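SusD superfamily protein (Bacteroides fragilis, PDB 3L22) belongs to the SusD family of outer-membrane proteins and probably helps capture sugars at the cell surface for uptake. Local coordinates at residues Ala348-Ser359 with Ile381-Phe389. Residues are numbered along the deposited sequence; the frame is centred on the assembly and turned at random. Where two conformers were deposited one is given.
Sequences AKSLLKQVRGRS and IYNEKRLEF. With EDO (1,2-ethanediol), chain B.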
loop_
_atom_site.group_PDB
_atom_site.type_symbol
_atom_site.label_atom_id
_atom_site.label_comp_id
_atom_site.label_asym_id
_atom_site.label_seq_id
_atom_site.Cartn_x
_atom_site.Cartn_y
_atom_site.Cartn_z
ATOM N N ALA A 348 14.906 15.468 9.880
ATOM C CA ALA A 348 14.408 15.074 8.545
ATOM C C ALA A 348 15.585 14.803 7.615
ATOM O O ALA A 348 15.588 13.806 6.872
ATOM C CB ALA A 348 13.478 16.184 7.934
ATOM N N LYS A 349 16.564 15.696 7.668
ATOM C CA LYS A 349 17.767 15.575 6.844
ATOM C C LYS A 349 18.562 14.320 7.190
ATOM O O LYS A 349 19.048 13.629 6.285
ATOM C CB LYS A 349 18.682 16.792 6.987
ATOM C CG LYS A 349 18.169 18.131 6.433
ATOM C CD LYS A 349 19.073 19.258 6.990
ATOM C CE LYS A 349 18.819 20.475 6.286
ATOM N NZ LYS A 349 19.489 21.719 6.797
ATOM N N SER A 350 18.697 14.011 8.471
ATOM C CA SER A 350 19.463 12.817 8.862
ATOM C C SER A 350 18.739 11.540 8.410
ATOM O O SER A 350 19.379 10.599 7.931
ATOM C CB SER A 350 19.772 12.802 10.360
ATOM O OG SER A 350 18.665 12.344 11.103
ATOM N N LEU A 351 17.405 11.532 8.501
ATOM C CA LEU A 351 16.596 10.401 8.040
ATOM C C LEU A 351 16.712 10.226 6.508
ATOM O O LEU A 351 16.950 9.106 6.028
ATOM C CB LEU A 351 15.130 10.576 8.478
ATOM C CG LEU A 351 14.836 10.491 9.984
ATOM C CD1 LEU A 351 13.449 11.056 10.370
ATOM C CD2 LEU A 351 15.019 9.065 10.535
ATOM N N LEU A 352 16.554 11.326 5.754
ATOM C CA LEU A 352 16.730 11.322 4.281
ATOM C C LEU A 352 18.105 10.781 3.914
ATOM O O LEU A 352 18.219 9.915 3.042
ATOM C CB LEU A 352 16.534 12.716 3.654
ATOM C CG LEU A 352 16.708 12.871 2.138
ATOM C CD1 LEU A 352 15.796 11.847 1.389
ATOM C CD2 LEU A 352 16.435 14.303 1.663
ATOM N N LYS A 353 19.145 11.237 4.607
ATOM C CA LYS A 353 20.494 10.793 4.290
ATOM C C LYS A 353 20.667 9.278 4.481
ATOM O O LYS A 353 21.368 8.626 3.686
ATOM C CB LYS A 353 21.537 11.575 5.080
ATOM C CG LYS A 353 21.718 12.996 4.580
ATOM C CD LYS A 353 22.459 13.883 5.556
ATOM C CE LYS A 353 23.977 13.669 5.488
ATOM N NZ LYS A 353 24.802 14.830 5.990
ATOM N N GLN A 354 20.034 8.689 5.492
ATOM C CA GLN A 354 20.158 7.250 5.662
ATOM C C GLN A 354 19.676 6.493 4.441
ATOM O O GLN A 354 20.347 5.569 3.970
ATOM C CB GLN A 354 19.350 6.709 6.846
ATOM C CG GLN A 354 19.874 7.031 8.180
ATOM C CD GLN A 354 19.079 6.329 9.278
ATOM O OE1 GLN A 354 18.986 5.089 9.311
ATOM N NE2 GLN A 354 18.506 7.117 10.175
ATOM N N VAL A 355 18.512 6.876 3.937
ATOM C CA VAL A 355 17.925 6.146 2.822
ATOM C C VAL A 355 18.694 6.426 1.534
ATOM O O VAL A 355 19.084 5.477 0.847
ATOM C CB VAL A 355 16.436 6.436 2.661
ATOM C CG1 VAL A 355 15.868 5.753 1.387
ATOM C CG2 VAL A 355 15.669 5.977 3.949
ATOM N N ARG A 356 18.937 7.702 1.226
ATOM C CA ARG A 356 19.612 8.026 -0.032
ATOM C C ARG A 356 21.037 7.477 -0.042
ATOM O O ARG A 356 21.492 6.951 -1.054
ATOM C CB ARG A 356 19.617 9.537 -0.285
ATOM C CG ARG A 356 20.255 9.973 -1.617
ATOM C CD ARG A 356 20.066 11.463 -1.905
ATOM N NE ARG A 356 20.684 11.853 -3.175
ATOM C CZ ARG A 356 20.125 11.716 -4.380
ATOM N NH1 ARG A 356 18.902 11.242 -4.532
ATOM N NH2 ARG A 356 20.794 12.083 -5.463
ATOM N N GLY A 357 21.744 7.624 1.075
ATOM C CA GLY A 357 23.111 7.104 1.220
ATOM C C GLY A 357 23.259 5.605 1.060
ATOM O O GLY A 357 24.332 5.120 0.719
ATOM N N ARG A 358 22.193 4.854 1.317
ATOM C CA ARG A 358 22.222 3.426 1.039
ATOM C C ARG A 358 22.442 3.137 -0.457
ATOM O O ARG A 358 23.150 2.167 -0.801
ATOM C CB ARG A 358 21.022 2.718 1.642
ATOM C CG ARG A 358 21.055 1.178 1.515
ATOM C CD ARG A 358 20.278 0.653 0.348
ATOM N NE ARG A 358 18.842 0.906 0.396
ATOM C CZ ARG A 358 17.917 0.095 0.915
ATOM N NH1 ARG A 358 18.253 -1.049 1.512
ATOM N NH2 ARG A 358 16.627 0.432 0.846
ATOM N N SER A 359 21.888 3.995 -1.328
ATOM C CA SER A 359 21.941 3.776 -2.769
ATOM C C SER A 359 22.875 4.710 -3.565
ATOM O O SER A 359 23.275 4.363 -4.681
ATOM C CB SER A 359 20.520 3.869 -3.333
ATOM O OG SER A 359 19.702 2.811 -2.845
ATOM N N ILE A 381 12.567 14.877 -0.144
ATOM C CA ILE A 381 11.971 13.710 0.518
ATOM C C ILE A 381 10.925 13.052 -0.393
ATOM O O ILE A 381 10.956 11.821 -0.574
ATOM C CB ILE A 381 11.351 14.082 1.893
ATOM C CG1 ILE A 381 12.462 14.524 2.870
ATOM C CG2 ILE A 381 10.510 12.875 2.451
ATOM C CD1 ILE A 381 11.982 15.334 4.093
ATOM N N TYR A 382 10.052 13.863 -1.013
ATOM C CA TYR A 382 9.058 13.313 -1.942
ATOM C C TYR A 382 9.693 12.565 -3.117
ATOM O O TYR A 382 9.244 11.480 -3.466
ATOM C CB TYR A 382 8.128 14.385 -2.497
ATOM C CG TYR A 382 7.381 15.222 -1.471
ATOM C CD1 TYR A 382 7.108 14.752 -0.196
ATOM C CD2 TYR A 382 6.954 16.508 -1.789
ATOM C CE1 TYR A 382 6.430 15.560 0.753
ATOM C CE2 TYR A 382 6.238 17.319 -0.840
ATOM C CZ TYR A 382 6.013 16.823 0.414
ATOM O OH TYR A 382 5.356 17.587 1.342
ATOM N N ASN A 383 10.755 13.155 -3.691
ATOM C CA ASN A 383 11.453 12.540 -4.805
ATOM C C ASN A 383 12.180 11.251 -4.408
ATOM O O ASN A 383 12.135 10.286 -5.143
ATOM C CB ASN A 383 12.448 13.510 -5.438
ATOM C CG ASN A 383 11.775 14.554 -6.303
ATOM O OD1 ASN A 383 10.688 14.328 -6.842
ATOM N ND2 ASN A 383 12.418 15.704 -6.437
ATOM N N GLU A 384 12.821 11.241 -3.250
ATOM C CA GLU A 384 13.463 10.020 -2.765
ATOM C C GLU A 384 12.458 8.871 -2.594
ATOM O O GLU A 384 12.723 7.727 -2.960
ATOM C CB GLU A 384 14.214 10.278 -1.454
ATOM C CG GLU A 384 15.350 9.266 -1.182
ATOM C CD GLU A 384 16.546 9.412 -2.131
ATOM O OE1 GLU A 384 16.888 10.551 -2.556
ATOM O OE2 GLU A 384 17.185 8.380 -2.402
ATOM N N LYS A 385 11.296 9.202 -2.054
ATOM C CA LYS A 385 10.208 8.250 -1.860
ATOM C C LYS A 385 9.712 7.728 -3.232
ATOM O O LYS A 385 9.467 6.548 -3.394
ATOM C CB LYS A 385 9.087 8.942 -1.080
ATOM C CG LYS A 385 7.901 8.063 -0.686
ATOM C CD LYS A 385 8.106 7.395 0.643
ATOM C CE LYS A 385 6.851 6.623 1.113
ATOM N NZ LYS A 385 5.769 7.574 1.450
ATOM N N ARG A 386 9.645 8.604 -4.235
ATOM C CA ARG A 386 9.235 8.211 -5.583
ATOM C C ARG A 386 10.193 7.182 -6.204
ATOM O O ARG A 386 9.748 6.176 -6.812
ATOM C CB ARG A 386 9.111 9.458 -6.472
ATOM C CG ARG A 386 7.915 10.323 -6.131
ATOM C CD ARG A 386 7.910 11.629 -6.909
ATOM N NE ARG A 386 7.614 11.396 -8.317
ATOM C CZ ARG A 386 7.490 12.347 -9.236
ATOM N NH1 ARG A 386 7.665 13.636 -8.928
ATOM N NH2 ARG A 386 7.223 12.010 -10.487
ATOM N N LEU A 387 11.487 7.403 -6.021
ATOM C CA LEU A 387 12.508 6.494 -6.563
ATOM C C LEU A 387 12.620 5.218 -5.729
ATOM O O LEU A 387 12.597 4.117 -6.265
ATOM C CB LEU A 387 13.874 7.196 -6.692
ATOM C CG LEU A 387 15.066 6.357 -7.186
ATOM C CD1 LEU A 387 14.770 5.770 -8.579
ATOM C CD2 LEU A 387 16.367 7.162 -7.215
ATOM N N GLU A 388 12.711 5.359 -4.425
ATOM C CA GLU A 388 12.762 4.182 -3.568
ATOM C C GLU A 388 11.564 3.240 -3.776
ATOM O O GLU A 388 11.778 2.040 -3.759
ATOM C CB GLU A 388 12.872 4.585 -2.104
ATOM C CG GLU A 388 13.229 3.458 -1.109
ATOM C CD GLU A 388 14.669 2.968 -1.190
ATOM O OE1 GLU A 388 15.600 3.757 -1.516
ATOM O OE2 GLU A 388 14.863 1.765 -0.911
ATOM N N PHE A 389 10.342 3.777 -3.963
ATOM C CA PHE A 389 9.120 2.984 -4.000
ATOM C C PHE A 389 8.428 2.893 -5.351
ATOM O O PHE A 389 7.258 2.499 -5.455
ATOM C CB PHE A 389 8.197 3.420 -2.844
ATOM C CG PHE A 389 8.791 3.084 -1.547
ATOM C CD1 PHE A 389 8.827 1.757 -1.132
ATOM C CD2 PHE A 389 9.460 4.035 -0.800
ATOM C CE1 PHE A 389 9.457 1.414 0.058
ATOM C CE2 PHE A 389 10.092 3.690 0.366
ATOM C CZ PHE A 389 10.106 2.376 0.776
HETATM C C1 EDO B . 3.101 6.414 2.850
HETATM O O1 EDO B . 4.280 5.718 2.506
HETATM C C2 EDO B . 1.919 6.098 1.918
HETATM O O2 EDO B . 0.880 7.034 2.346
HETATM O O HOH W 1 18.123 3.457 -0.789
#
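The guanidinium of Arg356 meets the carboxylate of Glu384 at its edge, with the two planes almost perpendicular (88°): NH1 bonds to OE1 at 2.9 Å, reaching the syn lone pair from within the guanidinium plane. An extended chain, straight from CG to NE, carries the guanidinium past the acid, so that the methylenes of Arg356 also lie against the carboxylate. Arg356 has a second salt bridge to Asp365, and the other oxygen of Glu384 goes to Arg298. At the edge of the Arg358 guanidinium lies the Glu388 carboxylate, the two planes nearly parallel but offset. Here Arg358 NH2 reaches Glu388 OE2 at 2.8 Å, but the bond is bent (133°) and tilted out of both planes. In the guanidinium plane of Arg358, at its edge, sits a water that accepts from Arg358 NE and from Ser359 OG and donates to Val355 O and, at 2.6 Å, to Glu388 OE1. Four bonds thus fix it between the two helices. Val355 CG1 packs against the same carboxylate, 3.5 Å from Glu388 OE1. Arg298 and Arg326 also pair with Glu388, while Glu248 takes Arg358 NH1, making a buried charge network.

Near the start of both segments the contact turns apolar. Leu352 has CG anti to its backbone N, which sends CD1 onto Glu384 CB at 3.6 Å and lays CD2 against Ile381 CG1; Ala348 CB meets Ile381 CD1.

The axes of 348-359 and 381-388 come within 10.8 Å and run broadly parallel, 35° apart, joining helices 345-359 and 374-388 as a helix pair in the TPR-related SusD fold, whose regular structure is mostly helix.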